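PDB 5XUK: holo-[acyl-carrier-protein] synthase from Helicobacter pylori, which is a trimeric member of the 4'-phosphopantetheinyl transferase superfamily that binds coenzyme A in pockets between neighbouring subunits. Local coordinates for residues Val7-Ile12 with Ser42-Phe47; Ala48-Cys53 with Ile70-Ser75; Asn78-Thr83 with Ala99-Asp104. One frame throughout, in Å; residues are numbered along the deposited sequence.

Interaction 1: residues Val7-Ile12 with Ser42-Phe47; sequences VSIARI and SIAGFF. With COA (coenzyme A), chain B.
Where strand 2-8 turns into helix 9-15, the chain passes close to helix 40-56, with Ile-9 CA and Ala-44 CA 5.4 Å apart. Ala-44 lies among Val-7, Ile-9 and Ile-12. CG1 of Ile-9 comes within 3.8 Å of the CB of Ala-44, and CG1 of Ile-12 lies equally near, 3.8 Å from Ala-44 CA. The CG2 branch of Ile-12 meets CG2 of Ile-43 at 4.1 Å, the two isoleucines crossing obliquely. The break between strand and helix is marked by an N-cap: Ser-8 OG accepts from Arg-11 N (3.2 Å, N-H...O angle 153°), closing off the first turn of helix 9-15 just after the strand leaves the antiparallel sheet on which helix 40-56 packs. One turn beyond Ile-43, Phe-47 has CG anti to its backbone N (chi1 -172°), which sends the ring toward residues 7-12. Val-7 CG2 touches the ring edge near its plane, 3.8 Å from Phe-47 CD2, and the two side chains run at about a right angle. CD1 of Ile-12 and NH2 of Arg-11 approach the same ring obliquely. The guanidinium finds its stronger partner through NH1, in a salt bridge to Asp-104 of the second subunit, whose carboxylate also accepts from Ser-8 N. Ser-42 and Phe-46 belong to the coenzyme A pocket: Ser-42 OG lies 3.2 Å from O8A of the ligand, and the edge of the Phe-46 ring faces O9A.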
loop_
_atom_site.group_PDB
_atom_site.type_symbol
_atom_site.label_atom_id
_atom_site.label_comp_id
_atom_site.label_asym_id
_atom_site.label_seq_id
_atom_site.Cartn_x
_atom_site.Cartn_y
_atom_site.Cartn_z
ATOM N N VAL A 7 -8.664 6.075 1.512
ATOM C CA VAL A 7 -9.928 6.755 1.781
ATOM C C VAL A 7 -9.631 8.117 2.357
ATOM O O VAL A 7 -8.698 8.268 3.159
ATOM C CB VAL A 7 -10.801 5.934 2.771
ATOM C CG1 VAL A 7 -11.974 6.744 3.284
ATOM C CG2 VAL A 7 -11.293 4.655 2.113
ATOM N N SER A 8 -10.403 9.109 1.933
ATOM C CA SER A 8 -10.390 10.426 2.549
ATOM C C SER A 8 -11.097 10.353 3.900
ATOM O O SER A 8 -12.275 9.937 3.976
ATOM C CB SER A 8 -11.125 11.420 1.669
ATOM O OG SER A 8 -11.315 12.657 2.340
ATOM N N ILE A 9 -10.379 10.747 4.954
ATOM C CA ILE A 9 -10.927 10.741 6.298
ATOM C C ILE A 9 -12.084 11.721 6.372
ATOM O O ILE A 9 -13.158 11.382 6.866
ATOM C CB ILE A 9 -9.869 11.107 7.356
ATOM C CG1 ILE A 9 -8.806 10.004 7.425
ATOM C CG2 ILE A 9 -10.540 11.291 8.708
ATOM C CD1 ILE A 9 -7.740 10.195 8.484
ATOM N N ALA A 10 -11.856 12.919 5.840
ATOM C CA ALA A 10 -12.891 13.946 5.709
ATOM C C ALA A 10 -14.177 13.447 5.039
ATOM O O ALA A 10 -15.270 13.816 5.447
ATOM C CB ALA A 10 -12.335 15.140 4.947
ATOM N N ARG A 11 -14.050 12.612 4.014
ATOM C CA ARG A 11 -15.220 12.038 3.344
ATOM C C ARG A 11 -15.967 11.065 4.267
ATOM O O ARG A 11 -17.200 10.969 4.219
ATOM C CB ARG A 11 -14.803 11.339 2.043
ATOM C CG ARG A 11 -15.803 10.329 1.497
ATOM C CD ARG A 11 -15.369 9.766 0.148
ATOM N NE ARG A 11 -16.010 8.473 -0.105
ATOM C CZ ARG A 11 -15.393 7.293 -0.158
ATOM N NH1 ARG A 11 -14.074 7.191 -0.010
ATOM N NH2 ARG A 11 -16.108 6.192 -0.381
ATOM N N ILE A 12 -15.222 10.325 5.083
ATOM C CA ILE A 12 -15.846 9.484 6.095
ATOM C C ILE A 12 -16.549 10.358 7.137
ATOM O O ILE A 12 -17.718 10.118 7.444
ATOM C CB ILE A 12 -14.842 8.522 6.762
ATOM C CG1 ILE A 12 -14.973 7.134 6.137
ATOM C CG2 ILE A 12 -15.094 8.422 8.263
ATOM C CD1 ILE A 12 -14.723 7.110 4.649
ATOM N N SER A 42 -9.831 6.399 12.698
ATOM C CA SER A 42 -9.966 4.957 12.920
ATOM C C SER A 42 -11.150 4.343 12.162
ATOM O O SER A 42 -11.111 3.177 11.767
ATOM C CB SER A 42 -10.164 4.664 14.414
ATOM O OG SER A 42 -9.131 5.232 15.209
ATOM N N ILE A 43 -12.217 5.102 12.010
ATOM C CA ILE A 43 -13.375 4.631 11.266
ATOM C C ILE A 43 -12.999 4.572 9.765
ATOM O O ILE A 43 -13.098 3.528 9.135
ATOM C CB ILE A 43 -14.603 5.526 11.533
ATOM C CG1 ILE A 43 -15.055 5.376 12.993
ATOM C CG2 ILE A 43 -15.759 5.157 10.609
ATOM C CD1 ILE A 43 -16.028 6.443 13.443
ATOM N N ALA A 44 -12.513 5.676 9.226
ATOM C CA ALA A 44 -11.903 5.672 7.881
ATOM C C ALA A 44 -11.008 4.451 7.666
ATOM O O ALA A 44 -11.145 3.773 6.664
ATOM C CB ALA A 44 -11.140 6.956 7.650
ATOM N N GLY A 45 -10.180 4.114 8.655
ATOM C CA GLY A 45 -9.261 2.988 8.569
ATOM C C GLY A 45 -9.881 1.619 8.473
ATOM O O GLY A 45 -9.435 0.787 7.670
ATOM N N PHE A 46 -10.899 1.353 9.300
ATOM C CA PHE A 46 -11.617 0.082 9.235
ATOM C C PHE A 46 -12.375 0.004 7.927
ATOM O O PHE A 46 -12.448 -1.041 7.308
ATOM C CB PHE A 46 -12.585 -0.100 10.426
ATOM C CG PHE A 46 -11.900 -0.426 11.734
ATOM C CD1 PHE A 46 -10.528 -0.189 11.924
ATOM C CD2 PHE A 46 -12.639 -0.939 12.802
ATOM C CE1 PHE A 46 -9.908 -0.491 13.133
ATOM C CE2 PHE A 46 -12.027 -1.229 14.016
ATOM C CZ PHE A 46 -10.661 -1.004 14.185
ATOM N N PHE A 47 -12.937 1.107 7.499
ATOM C CA PHE A 47 -13.597 1.139 6.205
ATOM C C PHE A 47 -12.605 0.758 5.101
ATOM O O PHE A 47 -12.898 -0.087 4.262
ATOM C CB PHE A 47 -14.149 2.534 5.935
ATOM C CG PHE A 47 -15.007 2.607 4.706
ATOM C CD1 PHE A 47 -16.366 2.308 4.775
ATOM C CD2 PHE A 47 -14.455 2.959 3.470
ATOM C CE1 PHE A 47 -17.157 2.362 3.639
ATOM C CE2 PHE A 47 -15.248 3.017 2.325
ATOM C CZ PHE A 47 -16.599 2.722 2.412
HETATM N N1A COA B . 1.233 -4.038 14.723
HETATM C C2A COA B . 0.615 -3.753 13.557
HETATM N N3A COA B . -0.125 -2.644 13.378
HETATM C C4A COA B . -0.297 -1.769 14.383
HETATM C C5A COA B . 0.344 -2.020 15.680
HETATM C C6A COA B . 1.154 -3.244 15.806
HETATM N N6A COA B . 1.790 -3.558 16.964
HETATM N N7A COA B . 0.003 -0.997 16.480
HETATM C C8A COA B . -0.781 -0.140 15.771
HETATM N N9A COA B . -0.962 -0.625 14.514
HETATM C C1B COA B . -1.775 -0.009 13.460
HETATM C C2B COA B . -3.195 0.230 13.983
HETATM O O2B COA B . -4.191 -0.314 13.116
HETATM C C3B COA B . -3.351 1.731 14.035
HETATM O O3B COA B . -4.625 2.200 13.603
HETATM P P3B COA B . -5.944 2.148 14.552
HETATM O O7A COA B . -5.411 2.350 15.957
HETATM O O8A COA B . -6.771 3.326 14.107
HETATM O O9A COA B . -6.502 0.772 14.236
HETATM C C4B COA B . -2.288 2.188 13.069
HETATM O O4B COA B . -1.214 1.253 13.133
HETATM C C5B COA B . -1.807 3.588 13.368
HETATM O O5B COA B . -1.664 4.151 12.083
HETATM P P1A COA B . -0.515 5.174 11.732
HETATM O O1A COA B . -1.098 6.486 12.214
HETATM O O2A COA B . -0.032 5.014 10.312
HETATM O O3A COA B . 0.662 4.596 12.626
HETATM P P2A COA B . 1.883 5.538 13.057
HETATM O O4A COA B . 2.855 5.674 11.892
HETATM O O5A COA B . 1.291 6.786 13.687
HETATM O O6A COA B . 2.512 4.605 14.223
HETATM C CBP COA B . 3.259 2.556 15.350
HETATM C CCP COA B . 2.286 3.188 14.350
HETATM C CDP COA B . 2.509 1.656 16.320
HETATM C CEP COA B . 4.273 1.706 14.595
HETATM C CAP COA B . 3.938 3.687 16.144
HETATM O OAP COA B . 3.074 4.112 17.203
HETATM C C9P COA B . 5.262 3.322 16.744
HETATM O O9P COA B . 5.422 2.254 17.315
HETATM N N8P COA B . 6.212 4.251 16.622
#

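Interaction 2: residues Ala48-Cys53 with Ile70-Ser75; sequences ALKEAC and IKISKS. With COA (coenzyme A), chain C.
Lys-50 sets out with CG anti to its carbonyl carbon (chi1 -70°) and continues extended; it runs antiparallel alongside the Ile-70 side chain until Lys-50 NZ reaches Ile-70 O at 2.7 Å. The C=O...N angle of this hydrogen bond is 163°, close to a straight end-on approach. NZ is further gripped by Phe-27 O, Phe-67 O and a salt bridge to Glu-32, whose carboxylate also takes Ile-72 N; the buried ammonium is thus well provided for, and its position is probably closely fixed. The aliphatic part of the lysine does apolar work: Lys-50 CE lies 3.8 Å from Ile-72 CD1. Leu-49, with CG anti to its backbone N, meets Ile-72 tip to tip, CD2 to CG1 at 3.7 Å. One turn on, Cys-53 SG lies 4.3 Å from Ile-70 CG2. Glu-51 points away from the strand, and Glu-51 OE1 accepts a weak hydrogen bond from N8P of coenzyme A. The axes of helix 48-53 and strand 70-74 approach to 9.6 Å at 134°. Cys-53 and Ile-70 also pack on Ile-82 of strand 80-84, while Ala-48, Leu-49 and Ala-52 pack on strand 107-114.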
loop_
_atom_site.group_PDB
_atom_site.type_symbol
_atom_site.label_atom_id
_atom_site.label_comp_id
_atom_site.label_asym_id
_atom_site.label_seq_id
_atom_site.Cartn_x
_atom_site.Cartn_y
_atom_site.Cartn_z
ATOM N N ALA A 48 -11.411 1.359 5.140
ATOM C CA ALA A 48 -10.406 1.144 4.109
ATOM C C ALA A 48 -9.969 -0.316 4.143
ATOM O O ALA A 48 -9.794 -0.962 3.097
ATOM C CB ALA A 48 -9.228 2.096 4.309
ATOM N N LEU A 49 -9.857 -0.863 5.346
ATOM C CA LEU A 49 -9.432 -2.253 5.502
ATOM C C LEU A 49 -10.461 -3.241 4.982
ATOM O O LEU A 49 -10.104 -4.319 4.517
ATOM C CB LEU A 49 -9.131 -2.541 6.979
ATOM C CG LEU A 49 -8.744 -3.961 7.370
ATOM C CD1 LEU A 49 -7.515 -4.357 6.593
ATOM C CD2 LEU A 49 -8.482 -4.050 8.868
ATOM N N LYS A 50 -11.743 -2.903 5.103
ATOM C CA LYS A 50 -12.788 -3.801 4.634
ATOM C C LYS A 50 -12.859 -3.740 3.108
ATOM O O LYS A 50 -12.945 -4.752 2.434
ATOM C CB LYS A 50 -14.126 -3.435 5.272
ATOM C CG LYS A 50 -14.176 -3.753 6.762
ATOM C CD LYS A 50 -15.604 -4.006 7.253
ATOM C CE LYS A 50 -15.641 -4.285 8.761
ATOM N NZ LYS A 50 -16.882 -4.990 9.219
ATOM N N GLU A 51 -12.823 -2.545 2.561
ATOM C CA GLU A 51 -12.673 -2.406 1.117
ATOM C C GLU A 51 -11.468 -3.190 0.593
ATOM O O GLU A 51 -11.601 -3.950 -0.354
ATOM C CB GLU A 51 -12.552 -0.945 0.745
ATOM C CG GLU A 51 -13.808 -0.131 0.990
ATOM C CD GLU A 51 -14.957 -0.499 0.059
ATOM O OE1 GLU A 51 -15.877 0.336 -0.095
ATOM O OE2 GLU A 51 -14.939 -1.604 -0.522
ATOM N N ALA A 52 -10.317 -3.059 1.259
ATOM C CA ALA A 52 -9.070 -3.677 0.801
ATOM C C ALA A 52 -9.169 -5.187 0.821
ATOM O O ALA A 52 -8.572 -5.880 -0.017
ATOM C CB ALA A 52 -7.905 -3.218 1.671
ATOM N N CYS A 53 -9.884 -5.697 1.823
ATOM C CA CYS A 53 -10.156 -7.127 1.949
ATOM C C CYS A 53 -11.029 -7.653 0.807
ATOM O O CYS A 53 -10.839 -8.788 0.350
ATOM C CB CYS A 53 -10.889 -7.419 3.259
ATOM S SG CYS A 53 -10.955 -9.187 3.619
ATOM N N ILE A 70 -16.913 -9.265 7.247
ATOM C CA ILE A 70 -15.503 -9.075 7.553
ATOM C C ILE A 70 -15.405 -8.571 8.986
ATOM O O ILE A 70 -15.898 -7.467 9.303
ATOM C CB ILE A 70 -14.840 -8.061 6.604
ATOM C CG1 ILE A 70 -15.034 -8.466 5.134
ATOM C CG2 ILE A 70 -13.358 -7.951 6.902
ATOM C CD1 ILE A 70 -15.111 -7.271 4.208
ATOM N N LYS A 71 -14.798 -9.381 9.847
ATOM C CA LYS A 71 -14.614 -8.996 11.245
ATOM C C LYS A 71 -13.190 -8.507 11.472
ATOM O O LYS A 71 -12.251 -9.265 11.271
ATOM C CB LYS A 71 -14.904 -10.172 12.177
ATOM C CG LYS A 71 -14.655 -9.877 13.660
ATOM C CD LYS A 71 -14.961 -11.100 14.529
ATOM C CE LYS A 71 -13.922 -11.346 15.623
ATOM N NZ LYS A 71 -13.767 -12.810 15.888
ATOM N N ILE A 72 -13.042 -7.247 11.884
ATOM C CA ILE A 72 -11.756 -6.713 12.331
ATOM C C ILE A 72 -11.678 -6.761 13.869
ATOM O O ILE A 72 -12.629 -6.382 14.544
ATOM C CB ILE A 72 -11.558 -5.237 11.913
ATOM C CG1 ILE A 72 -11.726 -5.052 10.395
ATOM C CG2 ILE A 72 -10.173 -4.748 12.355
ATOM C CD1 ILE A 72 -12.113 -3.633 10.030
ATOM N N SER A 73 -10.545 -7.221 14.397
ATOM C CA SER A 73 -10.221 -7.149 15.822
ATOM C C SER A 73 -8.760 -6.729 15.993
ATOM O O SER A 73 -8.026 -6.595 15.009
ATOM C CB SER A 73 -10.454 -8.498 16.503
ATOM O OG SER A 73 -9.700 -9.535 15.890
ATOM N N LYS A 74 -8.351 -6.526 17.245
ATOM C CA LYS A 74 -7.016 -6.041 17.571
ATOM C C LYS A 74 -6.246 -7.023 18.445
ATOM O O LYS A 74 -6.809 -7.630 19.353
ATOM C CB LYS A 74 -7.100 -4.714 18.320
ATOM C CG LYS A 74 -7.632 -3.527 17.532
ATOM C CD LYS A 74 -6.893 -3.299 16.213
ATOM C CE LYS A 74 -6.746 -1.825 15.877
ATOM N NZ LYS A 74 -7.682 -0.950 16.642
ATOM N N SER A 75 -4.948 -7.151 18.176
ATOM C CA SER A 75 -4.046 -7.924 19.012
ATOM C C SER A 75 -3.828 -7.161 20.322
ATOM O O SER A 75 -4.224 -5.994 20.442
ATOM C CB SER A 75 -2.709 -8.143 18.289
ATOM O OG SER A 75 -1.874 -6.996 18.391
HETATM N N1A COA C . -11.706 -6.855 -7.112
HETATM C C2A COA C . -10.546 -6.176 -6.994
HETATM N N3A COA C . -10.429 -4.874 -7.312
HETATM C C4A COA C . -11.483 -4.191 -7.788
HETATM C C5A COA C . -12.776 -4.870 -7.944
HETATM C C6A COA C . -12.841 -6.292 -7.564
HETATM N N6A COA C . -13.994 -7.003 -7.668
HETATM N N7A COA C . -13.632 -3.957 -8.432
HETATM C C8A COA C . -12.969 -2.778 -8.571
HETATM N N9A COA C . -11.673 -2.938 -8.190
HETATM C C1B COA C . -10.628 -1.909 -8.228
HETATM C C2B COA C . -10.540 -1.323 -9.642
HETATM O O2B COA C . -9.207 -1.345 -10.154
HETATM C C3B COA C . -10.993 0.111 -9.506
HETATM O O3B COA C . -10.231 1.039 -10.273
HETATM P P3B COA C . -10.453 1.244 -11.870
HETATM O O7A COA C . -11.934 1.000 -12.083
HETATM O O8A COA C . -10.097 2.687 -12.114
HETATM O O9A COA C . -9.509 0.206 -12.452
HETATM C C4B COA C . -10.776 0.368 -8.036
HETATM O O4B COA C . -10.992 -0.860 -7.345
HETATM C C5B COA C . -11.678 1.456 -7.506
HETATM O O5B COA C . -10.831 2.168 -6.633
HETATM P P1A COA C . -11.350 2.810 -5.288
HETATM O O1A COA C . -11.925 4.128 -5.763
HETATM O O2A COA C . -10.303 2.766 -4.201
HETATM O O3A COA C . -12.427 1.728 -4.854
HETATM P P2A COA C . -13.612 2.127 -3.856
HETATM O O4A COA C . -13.086 2.152 -2.427
HETATM O O5A COA C . -14.289 3.361 -4.425
HETATM O O6A COA C . -14.573 0.842 -4.091
HETATM C CBP COA C . -15.196 -1.509 -4.425
HETATM C CCP COA C . -14.134 -0.423 -4.622
HETATM C CDP COA C . -15.410 -2.279 -5.719
HETATM C CEP COA C . -14.722 -2.487 -3.359
HETATM C CAP COA C . -16.518 -0.825 -4.027
HETATM O OAP COA C . -17.178 -0.346 -5.203
HETATM C C9P COA C . -17.476 -1.704 -3.283
HETATM O O9P COA C . -17.688 -2.852 -3.642
HETATM N N8P COA C . -18.074 -1.127 -2.237
#

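Interaction 3: residues Asn78-Thr83 with Ala99-Asp104; sequences NAPLIT and ASISHD. With COA (coenzyme A), chain B.
Strands 80-84 and 97-104 together form part of the coenzyme A pocket; they belong to different sheets and come together here through side chains and a water. Pro-80 points toward strand 97-104: its CG lies 4.0 Å from Ser-100 CA, and its CB 4.2 Å from Ile-101 CD1. Two residues on, Ile-82 CG2 meets Ala-99 CB at 4.0 Å; this branch occupies the position between the backbone N and the carbonyl carbon, while CG1 is anti to the N (chi1 -173°). A water joins the backbones, donating to Pro-80 O (2.8 Å) and accepting from Ala-99 N (3.1 Å), so it supplies the polar link that the strands do not make directly. The ligand continues along strand 97-104. Pro-80 CD sits 3.3 Å from N3A of the adenine, with Ala-79 CB close to N1A. Asn-78 ND2 gives a weak hydrogen bond to O7A of the 3'-phosphate. Ser-102 OG donates to O2A of the diphosphate at 2.6 Å and itself receives a hydrogen bond from Ile-6 N of the third subunit; His-103 N donates to the same O2A. The ring of His-103 bonds the 3'-phosphate through NE2, which lies 3.1 Å from O8A at the ring edge and in its plane, with an N-H...O angle of 160°, while O5B packs over one face, toward the rim. Ala-79 and Pro-80 give the base apolar surface, while Ser-102, His-103 and, weakly, Asn-78 give the phosphates hydrogen-bond donors. Because Lys-55 of the third subunit bonds both Ile-101 O and the ligand, binding probably depends on the subunits being correctly joined.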
loop_
_atom_site.group_PDB
_atom_site.type_symbol
_atom_site.label_atom_id
_atom_site.label_comp_id
_atom_site.label_asym_id
_atom_site.label_seq_id
_atom_site.Cartn_x
_atom_site.Cartn_y
_atom_site.Cartn_z
ATOM N N ASN A 78 -2.178 -3.899 19.634
ATOM C CA ASN A 78 -2.942 -3.010 18.723
ATOM C C ASN A 78 -2.731 -3.263 17.213
ATOM O O ASN A 78 -2.961 -2.384 16.388
ATOM C CB ASN A 78 -2.708 -1.532 19.066
ATOM C CG ASN A 78 -3.778 -0.613 18.485
ATOM O OD1 ASN A 78 -4.932 -1.017 18.294
ATOM N ND2 ASN A 78 -3.401 0.634 18.203
ATOM N N ALA A 79 -2.310 -4.475 16.870
ATOM C CA ALA A 79 -2.162 -4.905 15.489
ATOM C C ALA A 79 -3.540 -5.305 14.927
ATOM O O ALA A 79 -4.266 -6.061 15.581
ATOM C CB ALA A 79 -1.223 -6.100 15.435
ATOM N N PRO A 80 -3.903 -4.819 13.719
ATOM C CA PRO A 80 -5.213 -5.183 13.151
ATOM C C PRO A 80 -5.270 -6.627 12.690
ATOM O O PRO A 80 -4.368 -7.087 11.995
ATOM C CB PRO A 80 -5.372 -4.235 11.965
ATOM C CG PRO A 80 -3.989 -3.828 11.600
ATOM C CD PRO A 80 -3.195 -3.831 12.882
ATOM N N LEU A 81 -6.309 -7.342 13.116
ATOM C CA LEU A 81 -6.514 -8.742 12.735
ATOM C C LEU A 81 -7.836 -8.801 12.012
ATOM O O LEU A 81 -8.752 -8.032 12.308
ATOM C CB LEU A 81 -6.552 -9.666 13.952
ATOM C CG LEU A 81 -5.315 -9.693 14.858
ATOM C CD1 LEU A 81 -5.598 -10.547 16.093
ATOM C CD2 LEU A 81 -4.076 -10.193 14.123
ATOM N N ILE A 82 -7.931 -9.698 11.052
ATOM C CA ILE A 82 -9.087 -9.740 10.185
ATOM C C ILE A 82 -9.487 -11.194 10.027
ATOM O O ILE A 82 -8.637 -12.065 9.818
ATOM C CB ILE A 82 -8.779 -9.047 8.840
ATOM C CG1 ILE A 82 -10.030 -8.926 7.982
ATOM C CG2 ILE A 82 -7.693 -9.787 8.081
ATOM C CD1 ILE A 82 -9.731 -8.403 6.594
ATOM N N THR A 83 -10.780 -11.457 10.194
ATOM C CA THR A 83 -11.330 -12.791 9.987
ATOM C C THR A 83 -12.643 -12.685 9.218
ATOM O O THR A 83 -13.372 -11.697 9.337
ATOM C CB THR A 83 -11.577 -13.514 11.324
ATOM O OG1 THR A 83 -12.361 -12.678 12.182
ATOM C CG2 THR A 83 -10.258 -13.834 12.027
ATOM N N ALA A 99 -3.294 -8.181 7.442
ATOM C CA ALA A 99 -3.798 -6.824 7.234
ATOM C C ALA A 99 -2.895 -5.757 7.840
ATOM O O ALA A 99 -2.067 -6.066 8.694
ATOM C CB ALA A 99 -5.193 -6.704 7.824
ATOM N N SER A 100 -3.044 -4.505 7.380
ATOM C CA SER A 100 -2.370 -3.376 8.001
ATOM C C SER A 100 -3.072 -2.085 7.652
ATOM O O SER A 100 -3.620 -1.953 6.573
ATOM C CB SER A 100 -0.900 -3.315 7.542
ATOM O OG SER A 100 -0.187 -2.279 8.197
ATOM N N ILE A 101 -3.013 -1.113 8.553
ATOM C CA ILE A 101 -3.620 0.188 8.377
ATOM C C ILE A 101 -2.657 1.308 8.730
ATOM O O ILE A 101 -1.810 1.165 9.607
ATOM C CB ILE A 101 -4.820 0.378 9.332
ATOM C CG1 ILE A 101 -5.927 -0.622 9.025
ATOM C CG2 ILE A 101 -5.370 1.802 9.217
ATOM C CD1 ILE A 101 -6.912 -0.772 10.177
ATOM N N SER A 102 -2.857 2.463 8.112
ATOM C CA SER A 102 -2.150 3.661 8.495
ATOM C C SER A 102 -2.985 4.856 8.109
ATOM O O SER A 102 -3.801 4.790 7.186
ATOM C CB SER A 102 -0.793 3.714 7.748
ATOM O OG SER A 102 -0.231 5.037 7.757
ATOM N N HIS A 103 -2.769 5.957 8.807
ATOM C CA HIS A 103 -3.385 7.239 8.467
ATOM C C HIS A 103 -2.455 8.365 8.763
ATOM O O HIS A 103 -1.711 8.328 9.730
ATOM C CB HIS A 103 -4.700 7.475 9.209
ATOM C CG HIS A 103 -4.841 6.696 10.487
ATOM N ND1 HIS A 103 -4.242 7.073 11.632
ATOM C CD2 HIS A 103 -5.569 5.528 10.778
ATOM C CE1 HIS A 103 -4.556 6.185 12.610
ATOM N NE2 HIS A 103 -5.370 5.240 12.080
ATOM N N ASP A 104 -2.491 9.372 7.909
ATOM C CA ASP A 104 -1.839 10.628 8.173
ATOM C C ASP A 104 -2.406 11.652 7.209
ATOM O O ASP A 104 -2.762 11.324 6.064
ATOM C CB ASP A 104 -0.314 10.513 7.993
ATOM C CG ASP A 104 0.472 11.531 8.837
ATOM O OD1 ASP A 104 -0.136 12.456 9.427
ATOM O OD2 ASP A 104 1.716 11.401 8.901
HETATM N N1A COA B . 1.233 -4.038 14.723
HETATM C C2A COA B . 0.615 -3.753 13.557
HETATM N N3A COA B . -0.125 -2.644 13.378
HETATM C C4A COA B . -0.297 -1.769 14.383
HETATM C C5A COA B . 0.344 -2.020 15.680
HETATM C C6A COA B . 1.154 -3.244 15.806
HETATM N N6A COA B . 1.790 -3.558 16.964
HETATM N N7A COA B . 0.003 -0.997 16.480
HETATM C C8A COA B . -0.781 -0.140 15.771
HETATM N N9A COA B . -0.962 -0.625 14.514
HETATM C C1B COA B . -1.775 -0.009 13.460
HETATM C C2B COA B . -3.195 0.230 13.983
HETATM O O2B COA B . -4.191 -0.314 13.116
HETATM C C3B COA B . -3.351 1.731 14.035
HETATM O O3B COA B . -4.625 2.200 13.603
HETATM P P3B COA B . -5.944 2.148 14.552
HETATM O O7A COA B . -5.411 2.350 15.957
HETATM O O8A COA B . -6.771 3.326 14.107
HETATM O O9A COA B . -6.502 0.772 14.236
HETATM C C4B COA B . -2.288 2.188 13.069
HETATM O O4B COA B . -1.214 1.253 13.133
HETATM C C5B COA B . -1.807 3.588 13.368
HETATM O O5B COA B . -1.664 4.151 12.083
HETATM P P1A COA B . -0.515 5.174 11.732
HETATM O O1A COA B . -1.098 6.486 12.214
HETATM O O2A COA B . -0.032 5.014 10.312
HETATM O O3A COA B . 0.662 4.596 12.626
HETATM P P2A COA B . 1.883 5.538 13.057
HETATM O O4A COA B . 2.855 5.674 11.892
HETATM O O5A COA B . 1.291 6.786 13.687
HETATM O O6A COA B . 2.512 4.605 14.223
HETATM C CBP COA B . 3.259 2.556 15.350
HETATM C CCP COA B . 2.286 3.188 14.350
HETATM C CDP COA B . 2.509 1.656 16.320
HETATM C CEP COA B . 4.273 1.706 14.595
HETATM C CAP COA B . 3.938 3.687 16.144
HETATM O OAP COA B . 3.074 4.112 17.203
HETATM C C9P COA B . 5.262 3.322 16.744
HETATM O O9P COA B . 5.422 2.254 17.315
HETATM N N8P COA B . 6.212 4.251 16.622
HETATM O O HOH W 1 -3.299 -9.074 10.388
#

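How the interactions relate
From the N terminus, interaction 1 closes the first loop, a largely helical excursion that returns to the end of strand 2-8 as helix 40-56. Interaction 2 starts on the next turns of that helix and closes the shorter loop leading to strand 70-74; interaction 3 closes the last, through helix 86-91 to strand 97-104. The three follow in series, without nesting or crossing. Helix 40-56 is shared by the first two, and the hairpin of strands 70-74 and 80-84 joins the second to the third. Phe-46 bridges further, its side chain packing on Ile-72 and Ile-101, while residues of interactions 1 and 3 face the same coenzyme A.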